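Local coordinates for protein cellulase (Xanthomonas axonopodis pv. citri, PDB 5HOS) that probably hydrolyses internal beta-1,4-glucosidic bonds of cellulose, as an endoglucanase of glycoside hydrolase family 5, with retention of anomeric configuration, at residues A30-S35 / K66-V71; Y60-G65 / V318-Q323. All blocks are in the same frame, centred on the assembly; numbering follows the deposited sequence.

Interaction 1: A30-S35 / K66-V71; sequences AGVNLS and KHMNTV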
ATOM      1  N   ALA A  30     -11.513   2.609   1.910  1.00 18.29           N
ATOM      2  CA  ALA A  30     -10.990   3.891   2.377  1.00 18.83           C
ATOM      3  C   ALA A  30     -10.301   3.649   3.699  1.00 19.01           C
ATOM      4  O   ALA A  30     -10.913   3.137   4.638  1.00 20.82           O
ATOM      5  CB  ALA A  30     -12.106   4.889   2.561  1.00 18.53           C
ATOM      6  N   GLY A  31      -9.035   4.018   3.793  1.00 19.75           N
ATOM      7  CA  GLY A  31      -8.319   3.725   5.005  1.00 19.94           C
ATOM      8  C   GLY A  31      -7.000   4.413   5.195  1.00 19.14           C
ATOM      9  O   GLY A  31      -6.756   5.499   4.655  1.00 18.79           O
ATOM     10  N   VAL A  32      -6.155   3.754   5.973  1.00 17.58           N
ATOM     11  CA  VAL A  32      -4.958   4.365   6.500  1.00 17.67           C
ATOM     12  C   VAL A  32      -3.839   3.333   6.622  1.00 17.67           C
ATOM     13  O   VAL A  32      -4.085   2.161   6.917  1.00 18.10           O
ATOM     14  CB  VAL A  32      -5.261   5.021   7.866  1.00 19.09           C
ATOM     15  CG1 VAL A  32      -5.613   3.977   8.923  1.00 19.29           C
ATOM     16  CG2 VAL A  32      -4.108   5.904   8.318  1.00 20.85           C
ATOM     17  N   ASN A  33      -2.615   3.782   6.382  1.00 17.74           N
ATOM     18  CA  ASN A  33      -1.429   2.984   6.657  1.00 18.02           C
ATOM     19  C   ASN A  33      -1.113   3.052   8.144  1.00 18.44           C
ATOM     20  O   ASN A  33      -1.003   4.145   8.696  1.00 19.03           O
ATOM     21  CB  ASN A  33      -0.221   3.501   5.876  1.00 18.38           C
ATOM     22  CG  ASN A  33      -0.242   3.083   4.431  1.00 17.17           C
ATOM     23  OD1 ASN A  33       0.344   2.059   4.075  1.00 15.37           O
ATOM     24  ND2 ASN A  33      -0.893   3.884   3.580  1.00 16.18           N
ATOM     25  N   LEU A  34      -0.984   1.893   8.788  1.00 18.74           N
ATOM     26  CA  LEU A  34      -0.500   1.826  10.164  1.00 19.35           C
ATOM     27  C   LEU A  34       0.947   1.387  10.119  1.00 19.21           C
ATOM     28  O   LEU A  34       1.250   0.193  10.013  1.00 18.89           O
ATOM     29  CB  LEU A  34      -1.353   0.881  11.020  1.00 19.48           C
ATOM     30  CG  LEU A  34      -2.814   1.272  11.221  1.00 20.09           C
ATOM     31  CD1 LEU A  34      -3.467   0.322  12.220  1.00 21.96           C
ATOM     32  CD2 LEU A  34      -2.964   2.710  11.694  1.00 22.53           C
ATOM     33  N   SER A  35       1.830   2.381  10.158  1.00 19.61           N
ATOM     34  CA  SER A  35       3.260   2.169  10.093  1.00 20.90           C
ATOM     35  C   SER A  35       3.772   1.747  11.460  1.00 20.22           C
ATOM     36  O   SER A  35       3.312   2.261  12.475  1.00 20.75           O
ATOM     37  CB  SER A  35       3.969   3.461   9.671  1.00 20.87           C
ATOM     38  OG  SER A  35       5.367   3.292   9.713  1.00 22.06           O
ATOM     39  N   LYS A  66     -13.883   6.649  12.630  1.00 26.34           N
ATOM     40  CA  LYS A  66     -13.764   7.714  11.623  1.00 25.67           C
ATOM     41  C   LYS A  66     -14.209   7.284  10.220  1.00 25.12           C
ATOM     42  O   LYS A  66     -13.905   7.968   9.241  1.00 27.44           O
ATOM     43  CB  LYS A  66     -12.324   8.239  11.589  1.00 26.27           C
ATOM     44  CG  LYS A  66     -11.868   8.866  12.895  1.00 28.07           C
ATOM     45  CD  LYS A  66     -12.535  10.217  13.135  1.00 31.80           C
ATOM     46  CE  LYS A  66     -12.852  10.445  14.596  1.00 34.41           C
ATOM     47  NZ  LYS A  66     -13.583  11.732  14.749  1.00 38.67           N
ATOM     48  N   HIS A  67     -14.938   6.166  10.137  1.00 25.00           N
ATOM     49  CA  HIS A  67     -15.576   5.664   8.910  1.00 25.68           C
ATOM     50  C   HIS A  67     -14.618   5.068   7.877  1.00 22.99           C
ATOM     51  O   HIS A  67     -15.000   4.884   6.722  1.00 24.41           O
ATOM     52  CB  HIS A  67     -16.479   6.729   8.280  1.00 28.41           C
ATOM     53  CG  HIS A  67     -17.327   7.442   9.277  1.00 32.74           C
ATOM     54  ND1 HIS A  67     -18.351   6.821   9.956  1.00 36.62           N
ATOM     55  CD2 HIS A  67     -17.267   8.705   9.754  1.00 36.59           C
ATOM     56  CE1 HIS A  67     -18.906   7.679  10.790  1.00 37.79           C
ATOM     57  NE2 HIS A  67     -18.266   8.830  10.688  1.00 40.52           N
ATOM     58  N   MET A  68     -13.396   4.733   8.298  1.00 22.17           N
ATOM     59  CA  MET A  68     -12.460   4.011   7.434  1.00 19.95           C
ATOM     60  C   MET A  68     -12.742   2.533   7.565  1.00 20.19           C
ATOM     61  O   MET A  68     -13.087   2.063   8.649  1.00 20.29           O
ATOM     62  CB  MET A  68     -11.015   4.304   7.834  1.00 20.39           C
ATOM     63  CG  MET A  68     -10.572   5.663   7.367  1.00 21.58           C
ATOM     64  SD  MET A  68      -9.021   6.170   8.094  1.00 25.17           S
ATOM     65  CE  MET A  68      -8.776   7.720   7.222  1.00 26.12           C
ATOM     66  N   ASN A  69     -12.603   1.804   6.463  1.00 17.42           N
ATOM     67  CA  ASN A  69     -12.769   0.354   6.486  1.00 16.30           C
ATOM     68  C   ASN A  69     -11.514  -0.446   6.146  1.00 16.58           C
ATOM     69  O   ASN A  69     -11.593  -1.657   6.018  1.00 17.82           O
ATOM     70  CB  ASN A  69     -13.934  -0.069   5.580  1.00 16.71           C
ATOM     71  CG  ASN A  69     -13.623   0.092   4.098  1.00 17.74           C
ATOM     72  OD1 ASN A  69     -12.616   0.676   3.722  1.00 18.82           O
ATOM     73  ND2 ASN A  69     -14.496  -0.436   3.252  1.00 18.03           N
ATOM     74  N   THR A  70     -10.363   0.211   6.011  1.00 16.09           N
ATOM     75  CA  THR A  70      -9.144  -0.460   5.542  1.00 15.26           C
ATOM     76  C   THR A  70      -7.913   0.011   6.309  1.00 15.33           C
ATOM     77  O   THR A  70      -7.763   1.192   6.581  1.00 17.18           O
ATOM     78  CB  THR A  70      -8.949  -0.221   4.029  1.00 15.46           C
ATOM     79  OG1 THR A  70     -10.109  -0.692   3.324  1.00 15.68           O
ATOM     80  CG2 THR A  70      -7.720  -0.947   3.490  1.00 16.40           C
ATOM     81  N   VAL A  71      -7.061  -0.943   6.670  1.00 15.21           N
ATOM     82  CA  VAL A  71      -5.728  -0.685   7.196  1.00 16.42           C
ATOM     83  C   VAL A  71      -4.741  -1.279   6.206  1.00 15.96           C
ATOM     84  O   VAL A  71      -4.857  -2.448   5.838  1.00 17.59           O
ATOM     85  CB  VAL A  71      -5.540  -1.330   8.590  1.00 17.62           C
ATOM     86  CG1 VAL A  71      -4.067  -1.444   8.973  1.00 18.51           C
ATOM     87  CG2 VAL A  71      -6.318  -0.528   9.626  1.00 19.00           C
TER
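Gly31 and Val32 pair in parallel with Thr70 and Val71, the CA atoms of Gly31 and Thr70 lying 4.3 Å apart while the end-to-end directions of 30-34 and 68-71 diverge by 44°. The pairing joins the first two strands of a (beta/alpha)8 barrel, 29-34 and 70-75, which helix 57-65 links in a beta-alpha-beta crossover. Two backbone bonds set the register: Val32 N donates to Thr70 O (3.1 Å) and Asn69 N to Ala30 O (2.8 Å), with Thr70 N adding only a weak bond to the latter oxygen. Gly31 has no side chain, and its CA can therefore approach Thr70 O to 3.0 Å in a CA-H...O contact.

At the start of strand 29-34, Asn69 continues the pairing with its side chain. Its CG sits between its own backbone N and carbonyl carbon (chi1 71°), which brings OD1 back to Ala30 N at 2.9 Å, with a nearly straight N-H...O angle of 174°. Thr70 OG1 donates to the same OD1 from the opposite face of the amide, well above its plane. Because Asn69 ND2 is bonded to Lys28 O, both ends of the amide are engaged and its flip is defined.

Met68 supplies the last backbone N of the Schellman motif that ends helix 57-65, with His67 as the C-prime residue; its side chain, extended beyond CG, passes along Gly31 and crosses Val32 at about a right angle, placing SD 3.9 Å from Val32 CB. Val32 and Val71 point from the same sheet face, toward helix 57-65. Farther along, Leu34 crosses Val71 nearly perpendicularly: Leu34 CG lies 3.7 Å from Val71 CG1, and Leu34 CD1 touches both valine methyls.

Interaction 2: Y60-G65 / V318-Q323; sequences YAYFAG and VQPDAQ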
ATOM      1  N   TYR A  60      -7.457   0.142  15.526  1.00 18.28           N
ATOM      2  CA  TYR A  60      -8.408  -0.208  14.470  1.00 18.83           C
ATOM      3  C   TYR A  60      -9.773   0.402  14.779  1.00 19.36           C
ATOM      4  O   TYR A  60     -10.384   1.025  13.915  1.00 21.17           O
ATOM      5  CB  TYR A  60      -8.512  -1.727  14.299  1.00 19.99           C
ATOM      6  CG  TYR A  60      -7.189  -2.393  13.977  1.00 19.01           C
ATOM      7  CD1 TYR A  60      -6.321  -2.793  14.990  1.00 19.56           C
ATOM      8  CD2 TYR A  60      -6.802  -2.628  12.659  1.00 19.52           C
ATOM      9  CE1 TYR A  60      -5.113  -3.399  14.701  1.00 18.67           C
ATOM     10  CE2 TYR A  60      -5.597  -3.237  12.361  1.00 18.07           C
ATOM     11  CZ  TYR A  60      -4.747  -3.611  13.387  1.00 18.22           C
ATOM     12  OH  TYR A  60      -3.540  -4.220  13.111  1.00 17.26           O
ATOM     13  N   ALA A  61     -10.238   0.244  16.017  1.00 19.47           N
ATOM     14  CA  ALA A  61     -11.518   0.820  16.440  1.00 22.05           C
ATOM     15  C   ALA A  61     -11.568   2.342  16.213  1.00 20.76           C
ATOM     16  O   ALA A  61     -12.570   2.852  15.736  1.00 20.79           O
ATOM     17  CB  ALA A  61     -11.810   0.482  17.892  1.00 24.31           C
ATOM     18  N   TYR A  62     -10.474   3.049  16.508  1.00 20.77           N
ATOM     19  CA  TYR A  62     -10.419   4.490  16.264  1.00 21.65           C
ATOM     20  C   TYR A  62     -10.687   4.838  14.796  1.00 21.70           C
ATOM     21  O   TYR A  62     -11.541   5.676  14.490  1.00 21.19           O
ATOM     22  CB  TYR A  62      -9.075   5.100  16.700  1.00 22.36           C
ATOM     23  CG  TYR A  62      -8.952   6.544  16.255  1.00 24.05           C
ATOM     24  CD1 TYR A  62      -9.681   7.551  16.885  1.00 26.47           C
ATOM     25  CD2 TYR A  62      -8.156   6.897  15.161  1.00 24.13           C
ATOM     26  CE1 TYR A  62      -9.601   8.872  16.461  1.00 27.16           C
ATOM     27  CE2 TYR A  62      -8.067   8.213  14.732  1.00 24.79           C
ATOM     28  CZ  TYR A  62      -8.788   9.199  15.384  1.00 26.30           C
ATOM     29  OH  TYR A  62      -8.693  10.505  14.953  1.00 27.30           O
ATOM     30  N   PHE A  63      -9.960   4.197  13.889  1.00 20.64           N
ATOM     31  CA  PHE A  63     -10.091   4.529  12.469  1.00 18.63           C
ATOM     32  C   PHE A  63     -11.422   4.071  11.891  1.00 17.93           C
ATOM     33  O   PHE A  63     -11.994   4.764  11.056  1.00 18.98           O
ATOM     34  CB  PHE A  63      -8.870   4.051  11.672  1.00 19.64           C
ATOM     35  CG  PHE A  63      -7.643   4.868  11.966  1.00 19.62           C
ATOM     36  CD1 PHE A  63      -7.572   6.199  11.541  1.00 20.03           C
ATOM     37  CD2 PHE A  63      -6.601   4.353  12.714  1.00 20.16           C
ATOM     38  CE1 PHE A  63      -6.464   6.988  11.832  1.00 19.89           C
ATOM     39  CE2 PHE A  63      -5.487   5.138  13.006  1.00 21.83           C
ATOM     40  CZ  PHE A  63      -5.423   6.456  12.570  1.00 21.74           C
ATOM     41  N   ALA A  64     -11.946   2.952  12.390  1.00 18.56           N
ATOM     42  CA  ALA A  64     -13.309   2.522  12.038  1.00 20.33           C
ATOM     43  C   ALA A  64     -14.342   3.548  12.492  1.00 22.70           C
ATOM     44  O   ALA A  64     -15.286   3.848  11.751  1.00 23.11           O
ATOM     45  CB  ALA A  64     -13.625   1.155  12.635  1.00 22.08           C
ATOM     46  N   GLY A  65     -14.148   4.111  13.688  1.00 22.23           N
ATOM     47  CA  GLY A  65     -15.026   5.175  14.197  1.00 24.62           C
ATOM     48  C   GLY A  65     -15.002   6.427  13.324  1.00 26.15           C
ATOM     49  O   GLY A  65     -15.978   7.171  13.271  1.00 26.75           O
ATOM     50  N   VAL A 318      -1.672  11.048  11.152  1.00 24.21           N
ATOM     51  CA  VAL A 318      -3.076  11.184  11.580  1.00 23.95           C
ATOM     52  C   VAL A 318      -3.394  10.294  12.785  1.00 23.75           C
ATOM     53  O   VAL A 318      -4.556  10.068  13.105  1.00 23.99           O
ATOM     54  CB  VAL A 318      -4.089  10.990  10.425  1.00 24.10           C
ATOM     55  CG1 VAL A 318      -3.976  12.140   9.438  1.00 23.50           C
ATOM     56  CG2 VAL A 318      -3.914   9.652   9.718  1.00 24.79           C
ATOM     57  N   GLN A 319      -2.356   9.814  13.467  1.00 24.67           N
ATOM     58  CA  GLN A 319      -2.516   9.159  14.770  1.00 25.69           C
ATOM     59  C   GLN A 319      -3.083  10.196  15.741  1.00 24.94           C
ATOM     60  O   GLN A 319      -2.543  11.307  15.817  1.00 23.91           O
ATOM     61  CB  GLN A 319      -1.159   8.679  15.305  1.00 29.18           C
ATOM     62  CG  GLN A 319      -1.227   7.828  16.566  1.00 32.40           C
ATOM     63  CD  GLN A 319      -1.708   6.415  16.298  1.00 34.35           C
ATOM     64  OE1 GLN A 319      -2.042   6.062  15.166  1.00 33.52           O
ATOM     65  NE2 GLN A 319      -1.734   5.593  17.334  1.00 38.35           N
ATOM     66  N   PRO A 320      -4.155   9.844  16.489  1.00 26.18           N
ATOM     67  CA  PRO A 320      -4.655  10.805  17.483  1.00 26.76           C
ATOM     68  C   PRO A 320      -3.587  11.148  18.524  1.00 28.72           C
ATOM     69  O   PRO A 320      -2.686  10.340  18.780  1.00 29.50           O
ATOM     70  CB  PRO A 320      -5.865  10.098  18.119  1.00 28.76           C
ATOM     71  CG  PRO A 320      -5.876   8.707  17.603  1.00 29.33           C
ATOM     72  CD  PRO A 320      -4.958   8.609  16.429  1.00 26.92           C
ATOM     73  N   ASP A 321      -3.674  12.349  19.092  1.00 28.58           N
ATOM     74  CA  ASP A 321      -2.691  12.808  20.084  1.00 30.28           C
ATOM     75  C   ASP A 321      -2.893  12.119  21.450  1.00 31.24           C
ATOM     76  O   ASP A 321      -3.788  11.286  21.606  1.00 29.99           O
ATOM     77  CB  ASP A 321      -2.689  14.351  20.193  1.00 33.04           C
ATOM     78  CG  ASP A 321      -3.975  14.934  20.794  1.00 34.50           C
ATOM     79  OD1 ASP A 321      -4.764  14.221  21.442  1.00 32.08           O
ATOM     80  OD2 ASP A 321      -4.187  16.150  20.619  1.00 36.71           O
ATOM     81  N   ALA A 322      -2.072  12.484  22.435  1.00 32.65           N
ATOM     82  CA  ALA A 322      -2.148  11.899  23.792  1.00 33.65           C
ATOM     83  C   ALA A 322      -3.509  12.034  24.499  1.00 32.43           C
ATOM     84  O   ALA A 322      -3.811  11.248  25.395  1.00 34.31           O
ATOM     85  CB  ALA A 322      -1.047  12.481  24.672  1.00 37.47           C
ATOM     86  N   GLN A 323      -4.320  13.008  24.083  1.00 31.76           N
ATOM     87  CA  GLN A 323      -5.671  13.229  24.628  1.00 32.42           C
ATOM     88  C   GLN A 323      -6.756  12.512  23.819  1.00 30.84           C
ATOM     89  O   GLN A 323      -7.941  12.638  24.140  1.00 30.50           O
ATOM     90  CB  GLN A 323      -6.050  14.714  24.623  1.00 37.98           C
ATOM     91  CG  GLN A 323      -4.926  15.728  24.704  1.00 43.14           C
ATOM     92  CD  GLN A 323      -4.506  16.009  26.108  1.00 46.17           C
ATOM     93  OE1 GLN A 323      -5.148  16.802  26.799  1.00 56.05           O
ATOM     94  NE2 GLN A 323      -3.414  15.389  26.543  1.00 47.32           N
TER
HETATM   95  O   HOH W   1      -6.767  11.769  13.512  1.00 30.60           O
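Pro320 leads with the CG-CD side of its ring over one face of Tyr62: Pro320 CG stands 3.6 Å from the centroid of the tyrosine ring and only 9° off its normal, which meets the geometry of a CH-pi contact. Pro320 CD broadens the bump, coming 3.6 Å from Tyr62 CE2, so the proline covers the centre and one flank of the ring. Tyr62 is swung outward from the helix with CG anti to its backbone N (chi1 171°), and the two side chains approach from opposite directions.

Next to it, Phe63 supplies the deeper surface. An edge of Tyr62 rests over one face of Phe63, with CD2 above the ring centre, and this edge-to-face pair presents an angled surface: Pro320 covers the Tyr62 face, while Val318 O and Gln319 OE1 line the Phe63 edge. Val318 O lies near the plane of Phe63, 3.8 Å from CZ, and Gln319 OE1 meets the same rim at CE2, more loosely at 4.2 Å. The glutamine chain bends at chi2 to reach this place, and OE1 takes its hydrogen bond from Gly307 N. At the neighbouring rim atom, Phe63 CE1, Val318 CG2 adds a looser apolar touch at 4.3 Å.

No direct hydrogen bond joins the segments, but one water spans the gap, donating to Tyr62 OH at 2.7 Å and to Val318 O at 2.8 Å. The same hydroxyl is hydrogen-bonded to Asp326 OD1, which ties the tyrosine tip to the loop a second time. Past Pro320 the chain leaves the helix and makes an Asx turn at Asp321. The whole joins the first helix of the (beta/alpha)8 barrel, 57-65, to the loop between its last strand, 298-306, and closing helix, 330-341.

In the fold
Interactions 1 and 2 have centres 10 Å apart and are successive layers of one barrel sector, meeting at helix 57-65. Phe63 is the shared piece: Val32 CG1 lies 3.8 Å from Phe63 CG, over the ring face opposite the one Tyr62 covers, and Leu34 CD2 reaches Phe63 CE2 at 3.7 Å. Tyr60 packs against the second strand, its CD2 3.7 Å from Val71 CG2. A probable backbone bond, Met68 N to Phe63 O (3.1 Å), carries the helix end into 66-71. In family 5 barrels the active site lies at the C-terminal strand ends, whereas the Ala30-Asn69 bonds mark the N-terminal ends of these two strands.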